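Local structure of putative acetoin utilization protein, acetoin dehydrogenase (Thermus thermophilus, 5AWE) at residues Met1-Trp6 against Gly119-Thr124; Val161-Ile166 against Pro194-Ala199. The protein is of unknown function but joins a pair of CBS domains to an ACT domain, a makeup that suggests regulation through small-molecule ligands. All coordinates share one frame; numbering follows the deposited sequence.

The two contacts lie in different modules and share no helix or sheet: their centres are 34 Å apart and their nearest atoms about 13 Å. Interaction 1 comes first along the chain, folding the N-terminus back onto strand 116-122 and so tying the beginning of the first CBS repeat to the second. Helix 123-133, which starts in segment 119-124, then leads toward the ACT domain, where interaction 2 joins the loop before strand 165-175 to helix 193-199. The first contact is thus between repeats and the second within a single domain. Both also touch the second subunit, so each module takes part in the assembly.

Interaction 1 of 2, residues Met1-Trp6 against Gly119-Thr124; sequences MLVRDW and GIITVT
Val3 O accepts a 3.0 Å hydrogen bond from Trp6 N, closing a short helix-like turn that presents both residues to Ile121. A second backbone bond, from Asp5 N to Leu2 O, runs beside it. The Asp5 carboxylate folds back on the start of the turn: OD2 takes the amide hydrogen of Leu2 N at 3.1 Å, the N-H...O angle being 150°, with the donor 41° out of the carboxylate plane. Leu2 O also lies in the plane of the Trp6 ring at its edge, 3.2 Å from CD1.

Across the contact the interaction is wholly apolar. Ile121, on the strand, points its CB toward the turn and extends its longer branch into it; with CG1 anti to the backbone N (chi1 -176°), CD1 reaches both Val3 and Trp6. Ile121 CD1 lies 4.0 Å from Val3 CG1 and 4.2 Å from Trp6 CB. Val3 CG1 likewise meets Ile121 CG2 at 4.0 Å, so one methyl group rests against both branches of the isoleucine. Trp6 offers only its CB here, its indole leading off toward helix 123-133. The three touching residues are buried, and their separations are those of ordinary van der Waals packing.

The first CBS repeat thereby begins on the second: strand 8-9, just beyond this turn, runs antiparallel along strand 116-122, with a backbone bond between Ile120 and Thr8. Val111 of strand 108-113 touches both Val3 and Ile121, while Leu94 at the start of helix 94-103 touches Ile121 and Trp6. From helix 123-133, Val126 packs on Ile121 and Ala129 on Trp6, setting the turn between helices 94-103 and 123-133 and the sheet that strand 116-122 shares with strand 8-9.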
HETATM    1  N   MSE A   1     -30.443 -13.623  33.598  1.00 31.93           N
HETATM    2  CA  MSE A   1     -29.354 -13.613  32.586  1.00 32.65           C
HETATM    3  C   MSE A   1     -29.952 -13.244  31.237  1.00 32.04           C
HETATM    4  O   MSE A   1     -30.445 -14.102  30.507  1.00 32.79           O
HETATM    5  CB  MSE A   1     -28.701 -14.994  32.479  1.00 35.15           C
HETATM    6  CG  MSE A   1     -28.277 -15.597  33.798  1.00 40.85           C
HETATM    7 SE   MSE A   1     -27.758 -17.297  33.579  1.00 54.58          SE
HETATM    8  CE  MSE A   1     -26.514 -17.084  32.297  1.00 44.26           C
ATOM      9  N   LEU A   2     -29.905 -11.962  30.914  1.00 31.31           N
ATOM     10  CA  LEU A   2     -30.405 -11.482  29.638  1.00 29.41           C
ATOM     11  C   LEU A   2     -29.264 -10.874  28.822  1.00 27.69           C
ATOM     12  O   LEU A   2     -28.225 -10.515  29.369  1.00 26.00           O
ATOM     13  CB  LEU A   2     -31.490 -10.440  29.885  1.00 29.57           C
ATOM     14  CG  LEU A   2     -32.677 -10.937  30.702  1.00 31.89           C
ATOM     15  CD1 LEU A   2     -33.709  -9.820  30.821  1.00 29.46           C
ATOM     16  CD2 LEU A   2     -33.292 -12.162  30.026  1.00 30.56           C
ATOM     17  N   VAL A   3     -29.460 -10.764  27.512  1.00 27.63           N
ATOM     18  CA  VAL A   3     -28.502 -10.065  26.663  1.00 27.73           C
ATOM     19  C   VAL A   3     -28.356  -8.617  27.131  1.00 29.73           C
ATOM     20  O   VAL A   3     -27.239  -8.104  27.242  1.00 29.17           O
ATOM     21  CB  VAL A   3     -28.958 -10.092  25.197  1.00 27.09           C
ATOM     22  CG1 VAL A   3     -27.992  -9.301  24.328  1.00 26.80           C
ATOM     23  CG2 VAL A   3     -29.057 -11.535  24.717  1.00 20.39           C
ATOM     24  N   ARG A   4     -29.494  -7.981  27.424  1.00 30.49           N
ATOM     25  CA  ARG A   4     -29.536  -6.643  28.023  1.00 31.40           C
ATOM     26  C   ARG A   4     -28.482  -6.407  29.098  1.00 30.81           C
ATOM     27  O   ARG A   4     -27.867  -5.350  29.134  1.00 31.58           O
ATOM     28  CB  ARG A   4     -30.911  -6.373  28.651  1.00 35.99           C
ATOM     29  CG  ARG A   4     -32.032  -6.156  27.660  1.00 45.29           C
ATOM     30  CD  ARG A   4     -33.248  -5.482  28.303  1.00 49.54           C
ATOM     31  NE  ARG A   4     -34.339  -5.351  27.340  1.00 57.21           N
ATOM     32  CZ  ARG A   4     -34.430  -4.378  26.435  1.00 61.21           C
ATOM     33  NH1 ARG A   4     -33.495  -3.435  26.370  1.00 60.22           N
ATOM     34  NH2 ARG A   4     -35.446  -4.356  25.578  1.00 58.96           N
ATOM     35  N   ASP A   5     -28.291  -7.378  29.986  1.00 29.49           N
ATOM     36  CA  ASP A   5     -27.487  -7.145  31.178  1.00 29.91           C
ATOM     37  C   ASP A   5     -26.005  -7.137  30.879  1.00 30.80           C
ATOM     38  O   ASP A   5     -25.195  -6.795  31.747  1.00 30.88           O
ATOM     39  CB  ASP A   5     -27.765  -8.209  32.243  1.00 30.24           C
ATOM     40  CG  ASP A   5     -29.233  -8.355  32.543  1.00 33.84           C
ATOM     41  OD1 ASP A   5     -29.935  -7.322  32.590  1.00 38.51           O
ATOM     42  OD2 ASP A   5     -29.683  -9.507  32.719  1.00 34.51           O
ATOM     43  N   TRP A   6     -25.639  -7.527  29.663  1.00 29.85           N
ATOM     44  CA  TRP A   6     -24.228  -7.661  29.346  1.00 30.03           C
ATOM     45  C   TRP A   6     -23.806  -6.932  28.078  1.00 30.97           C
ATOM     46  O   TRP A   6     -22.607  -6.757  27.828  1.00 31.04           O
ATOM     47  CB  TRP A   6     -23.870  -9.144  29.269  1.00 28.66           C
ATOM     48  CG  TRP A   6     -24.238  -9.858  30.535  1.00 31.68           C
ATOM     49  CD1 TRP A   6     -25.428 -10.475  30.817  1.00 30.24           C
ATOM     50  CD2 TRP A   6     -23.445  -9.958  31.718  1.00 28.24           C
ATOM     51  NE1 TRP A   6     -25.423 -10.946  32.105  1.00 32.77           N
ATOM     52  CE2 TRP A   6     -24.217 -10.643  32.681  1.00 28.63           C
ATOM     53  CE3 TRP A   6     -22.155  -9.535  32.058  1.00 26.75           C
ATOM     54  CZ2 TRP A   6     -23.743 -10.917  33.963  1.00 26.79           C
ATOM     55  CZ3 TRP A   6     -21.681  -9.807  33.336  1.00 30.44           C
ATOM     56  CH2 TRP A   6     -22.476 -10.492  34.272  1.00 33.21           C
ATOM     57  N   GLY A 119     -28.039  -2.183  21.108  1.00 37.18           N
ATOM     58  CA  GLY A 119     -26.665  -2.352  21.543  1.00 35.60           C
ATOM     59  C   GLY A 119     -25.910  -3.463  20.838  1.00 34.94           C
ATOM     60  O   GLY A 119     -26.321  -3.964  19.787  1.00 34.05           O
ATOM     61  N   ILE A 120     -24.789  -3.855  21.428  1.00 33.58           N
ATOM     62  CA  ILE A 120     -23.972  -4.894  20.840  1.00 31.46           C
ATOM     63  C   ILE A 120     -23.360  -5.768  21.938  1.00 30.20           C
ATOM     64  O   ILE A 120     -22.889  -5.260  22.955  1.00 31.08           O
ATOM     65  CB  ILE A 120     -22.879  -4.250  19.960  1.00 32.92           C
ATOM     66  CG1 ILE A 120     -22.284  -5.288  19.017  1.00 34.09           C
ATOM     67  CG2 ILE A 120     -21.808  -3.615  20.829  1.00 34.55           C
ATOM     68  CD1 ILE A 120     -21.940  -4.708  17.676  1.00 36.33           C
ATOM     69  N   ILE A 121     -23.392  -7.082  21.746  1.00 28.68           N
ATOM     70  CA  ILE A 121     -22.825  -8.001  22.732  1.00 27.39           C
ATOM     71  C   ILE A 121     -21.744  -8.880  22.101  1.00 28.54           C
ATOM     72  O   ILE A 121     -21.931  -9.447  21.015  1.00 29.04           O
ATOM     73  CB  ILE A 121     -23.928  -8.896  23.369  1.00 22.28           C
ATOM     74  CG1 ILE A 121     -23.320  -9.780  24.467  1.00 25.75           C
ATOM     75  CG2 ILE A 121     -24.594  -9.751  22.300  1.00 22.17           C
ATOM     76  CD1 ILE A 121     -24.355 -10.497  25.345  1.00 14.18           C
ATOM     77  N   THR A 122     -20.605  -8.983  22.776  1.00 27.69           N
ATOM     78  CA  THR A 122     -19.462  -9.687  22.208  1.00 26.56           C
ATOM     79  C   THR A 122     -19.114 -10.928  23.011  1.00 24.36           C
ATOM     80  O   THR A 122     -19.713 -11.195  24.059  1.00 24.36           O
ATOM     81  CB  THR A 122     -18.216  -8.784  22.159  1.00 26.62           C
ATOM     82  OG1 THR A 122     -17.761  -8.531  23.493  1.00 27.63           O
ATOM     83  CG2 THR A 122     -18.548  -7.452  21.481  1.00 21.50           C
ATOM     84  N   VAL A 123     -18.136 -11.677  22.510  1.00 22.50           N
ATOM     85  CA  VAL A 123     -17.666 -12.884  23.177  1.00 23.68           C
ATOM     86  C   VAL A 123     -17.119 -12.599  24.567  1.00 24.42           C
ATOM     87  O   VAL A 123     -17.318 -13.397  25.478  1.00 27.27           O
ATOM     88  CB  VAL A 123     -16.583 -13.617  22.344  1.00 22.42           C
ATOM     89  CG1 VAL A 123     -17.223 -14.267  21.134  1.00 26.47           C
ATOM     90  CG2 VAL A 123     -15.499 -12.636  21.889  1.00 21.38           C
ATOM     91  N   THR A 124     -16.456 -11.465  24.757  1.00 24.08           N
ATOM     92  CA  THR A 124     -15.910 -11.186  26.080  1.00 25.96           C
ATOM     93  C   THR A 124     -17.008 -10.746  27.047  1.00 25.02           C
ATOM     94  O   THR A 124     -16.849 -10.875  28.260  1.00 25.15           O
ATOM     95  CB  THR A 124     -14.767 -10.112  26.044  1.00 28.22           C
ATOM     96  OG1 THR A 124     -15.302  -8.822  25.730  1.00 37.03           O
ATOM     97  CG2 THR A 124     -13.725 -10.487  24.994  1.00 30.73           C
TER

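Interaction 2 of 2, residues Val161-Ile166 against Pro194-Ala199; sequences VPPANI and PKRLEA
Arg196 lays its guanidinium over the cis peptide between Pro162 and Pro163, covering the carbonyl oxygen of the first proline and the ring edge of the second. Pro162 O stands 3.1 Å above the guanidinium plane and Pro163 CD 3.6 Å above it on the same face, both displaced toward the rim. Pro162 O is 3.2 Å from Arg196 NE, but at an angle too poor for a hydrogen bond, so it meets the cation through its face. Ala164 CB sits near the plane, at the edge.

The direct polar link is weak: Arg196 NH2 donates to Val161 O over 2.9 Å, with an N-H...O angle of only 126°. Val161 O already accepts the backbone bond from Ala164 N, also 2.9 Å long, which closes a type VIa turn around the cis proline. Arg196 thus braces from outside a turn already closed by the loop's own backbone bond. A bend at chi3 (-76°) swings the guanidinium from the last helix across to the loop, where NE bonds to Ala160 O and NH1 forms a salt bridge with Asp189.

The contact fits the βαββαβ pattern of ACT domains, linking the loop between the first helix and second strand to the second helix, 193-199. The CB of Val161 points away from the helix, and its side chain packs on Met183 and Val185 of strand 178-186; Pro162 touches Pro151 of the second subunit. A leucine in place of Arg196 would probably leave Asp189 without its positive partner and Val161 O with one donor fewer. The chemistry implies that one cation, its charge probably balanced by Asp189, bonds to Ala160 O, weakly to Val161 O, and lies against Pro162 O, so joining loop and helix.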
ATOM      1  N   VAL A 161     -23.526 -30.101  51.812  1.00 25.58           N
ATOM      2  CA  VAL A 161     -22.858 -28.808  51.725  1.00 24.73           C
ATOM      3  C   VAL A 161     -23.056 -27.871  52.930  1.00 26.18           C
ATOM      4  O   VAL A 161     -22.086 -27.269  53.412  1.00 25.40           O
ATOM      5  CB  VAL A 161     -23.278 -28.043  50.446  1.00 20.21           C
ATOM      6  CG1 VAL A 161     -22.537 -26.699  50.377  1.00 18.63           C
ATOM      7  CG2 VAL A 161     -22.970 -28.876  49.211  1.00 14.53           C
ATOM      8  N   PRO A 162     -24.301 -27.721  53.428  1.00 26.00           N
ATOM      9  CA  PRO A 162     -24.502 -26.826  54.577  1.00 27.60           C
ATOM     10  C   PRO A 162     -23.501 -27.125  55.684  1.00 27.88           C
ATOM     11  O   PRO A 162     -23.091 -28.268  55.857  1.00 28.66           O
ATOM     12  CB  PRO A 162     -25.949 -27.095  55.002  1.00 24.87           C
ATOM     13  CG  PRO A 162     -26.613 -27.576  53.759  1.00 27.29           C
ATOM     14  CD  PRO A 162     -25.552 -28.397  53.046  1.00 28.31           C
ATOM     15  N   PRO A 163     -23.117 -26.108  56.471  1.00 29.42           N
ATOM     16  CA  PRO A 163     -23.534 -24.700  56.433  1.00 30.35           C
ATOM     17  C   PRO A 163     -23.085 -23.871  55.224  1.00 32.05           C
ATOM     18  O   PRO A 163     -23.438 -22.685  55.124  1.00 32.39           O
ATOM     19  CB  PRO A 163     -22.977 -24.134  57.738  1.00 30.28           C
ATOM     20  CG  PRO A 163     -21.745 -24.931  57.974  1.00 31.19           C
ATOM     21  CD  PRO A 163     -22.011 -26.321  57.424  1.00 26.41           C
ATOM     22  N   ALA A 164     -22.311 -24.473  54.319  1.00 30.67           N
ATOM     23  CA  ALA A 164     -21.824 -23.747  53.143  1.00 29.40           C
ATOM     24  C   ALA A 164     -22.893 -23.670  52.051  1.00 28.10           C
ATOM     25  O   ALA A 164     -23.902 -24.378  52.109  1.00 27.56           O
ATOM     26  CB  ALA A 164     -20.560 -24.412  52.593  1.00 25.67           C
ATOM     27  N   ASN A 165     -22.658 -22.813  51.058  1.00 26.11           N
ATOM     28  CA  ASN A 165     -23.608 -22.590  49.975  1.00 26.50           C
ATOM     29  C   ASN A 165     -23.106 -23.144  48.657  1.00 25.55           C
ATOM     30  O   ASN A 165     -21.900 -23.175  48.407  1.00 26.65           O
ATOM     31  CB  ASN A 165     -23.875 -21.093  49.790  1.00 31.13           C
ATOM     32  CG  ASN A 165     -24.547 -20.467  50.986  1.00 33.82           C
ATOM     33  OD1 ASN A 165     -25.760 -20.595  51.168  1.00 41.88           O
ATOM     34  ND2 ASN A 165     -23.762 -19.780  51.814  1.00 30.57           N
ATOM     35  N   ILE A 166     -24.035 -23.563  47.807  1.00 22.96           N
ATOM     36  CA  ILE A 166     -23.716 -23.882  46.423  1.00 21.86           C
ATOM     37  C   ILE A 166     -24.037 -22.668  45.555  1.00 22.30           C
ATOM     38  O   ILE A 166     -25.121 -22.077  45.670  1.00 20.76           O
ATOM     39  CB  ILE A 166     -24.552 -25.059  45.932  1.00 19.69           C
ATOM     40  CG1 ILE A 166     -24.277 -26.276  46.807  1.00 19.97           C
ATOM     41  CG2 ILE A 166     -24.252 -25.340  44.465  1.00 20.10           C
ATOM     42  CD1 ILE A 166     -25.440 -27.249  46.864  1.00 21.82           C
ATOM     43  N   PRO A 194     -15.871 -31.364  51.383  1.00 32.65           N
ATOM     44  CA  PRO A 194     -15.327 -32.615  50.829  1.00 34.07           C
ATOM     45  C   PRO A 194     -15.480 -33.787  51.797  1.00 36.81           C
ATOM     46  O   PRO A 194     -15.888 -34.888  51.408  1.00 36.97           O
ATOM     47  CB  PRO A 194     -13.854 -32.290  50.560  1.00 26.55           C
ATOM     48  CG  PRO A 194     -13.799 -30.812  50.473  1.00 27.34           C
ATOM     49  CD  PRO A 194     -14.848 -30.303  51.425  1.00 30.22           C
ATOM     50  N   LYS A 195     -15.154 -33.540  53.064  1.00 38.67           N
ATOM     51  CA  LYS A 195     -15.376 -34.530  54.112  1.00 41.13           C
ATOM     52  C   LYS A 195     -16.833 -34.991  54.048  1.00 40.82           C
ATOM     53  O   LYS A 195     -17.123 -36.138  53.687  1.00 40.38           O
ATOM     54  CB  LYS A 195     -15.097 -33.914  55.492  1.00 47.95           C
ATOM     55  CG  LYS A 195     -13.779 -33.147  55.597  1.00 54.05           C
ATOM     56  CD  LYS A 195     -12.610 -34.071  55.936  1.00 62.56           C
ATOM     57  CE  LYS A 195     -12.645 -34.504  57.397  1.00 65.36           C
ATOM     58  NZ  LYS A 195     -11.422 -35.266  57.787  1.00 66.53           N
ATOM     59  N   ARG A 196     -17.736 -34.070  54.379  1.00 39.85           N
ATOM     60  CA  ARG A 196     -19.159 -34.368  54.468  1.00 40.49           C
ATOM     61  C   ARG A 196     -19.681 -35.131  53.255  1.00 41.65           C
ATOM     62  O   ARG A 196     -20.468 -36.066  53.398  1.00 42.16           O
ATOM     63  CB  ARG A 196     -19.951 -33.072  54.636  1.00 38.45           C
ATOM     64  CG  ARG A 196     -19.640 -32.324  55.916  1.00 34.60           C
ATOM     65  CD  ARG A 196     -20.682 -31.262  56.183  1.00 35.99           C
ATOM     66  NE  ARG A 196     -20.503 -30.095  55.328  1.00 30.94           N
ATOM     67  CZ  ARG A 196     -19.817 -29.017  55.687  1.00 33.05           C
ATOM     68  NH1 ARG A 196     -19.251 -28.967  56.884  1.00 31.62           N
ATOM     69  NH2 ARG A 196     -19.685 -27.998  54.851  1.00 30.38           N
ATOM     70  N   LEU A 197     -19.237 -34.737  52.064  1.00 42.02           N
ATOM     71  CA  LEU A 197     -19.707 -35.366  50.837  1.00 42.41           C
ATOM     72  C   LEU A 197     -19.444 -36.870  50.822  1.00 44.26           C
ATOM     73  O   LEU A 197     -20.353 -37.667  50.596  1.00 43.94           O
ATOM     74  CB  LEU A 197     -19.042 -34.721  49.618  1.00 38.72           C
ATOM     75  CG  LEU A 197     -19.624 -33.386  49.137  1.00 38.68           C
ATOM     76  CD1 LEU A 197     -18.718 -32.765  48.085  1.00 25.62           C
ATOM     77  CD2 LEU A 197     -21.020 -33.617  48.570  1.00 35.31           C
ATOM     78  N   GLU A 198     -18.201 -37.267  51.058  1.00 46.05           N
ATOM     79  CA  GLU A 198     -17.868 -38.670  50.897  1.00 48.39           C
ATOM     80  C   GLU A 198     -18.209 -39.444  52.157  1.00 48.71           C
ATOM     81  O   GLU A 198     -18.595 -40.605  52.079  1.00 49.99           O
ATOM     82  CB  GLU A 198     -16.390 -38.840  50.546  1.00 49.81           C
ATOM     83  CG  GLU A 198     -15.432 -38.411  51.631  1.00 55.91           C
ATOM     84  CD  GLU A 198     -14.030 -38.912  51.367  1.00 57.77           C
ATOM     85  OE1 GLU A 198     -13.565 -38.793  50.213  1.00 56.11           O
ATOM     86  OE2 GLU A 198     -13.399 -39.431  52.311  1.00 61.58           O
ATOM     87  N   ALA A 199     -18.080 -38.794  53.313  1.00 49.05           N
ATOM     88  CA  ALA A 199     -18.591 -39.350  54.564  1.00 47.42           C
ATOM     89  C   ALA A 199     -20.081 -39.651  54.410  1.00 47.04           C
ATOM     90  O   ALA A 199     -20.606 -40.577  55.029  1.00 48.00           O
ATOM     91  CB  ALA A 199     -18.372 -38.364  55.708  1.00 47.14           C
TER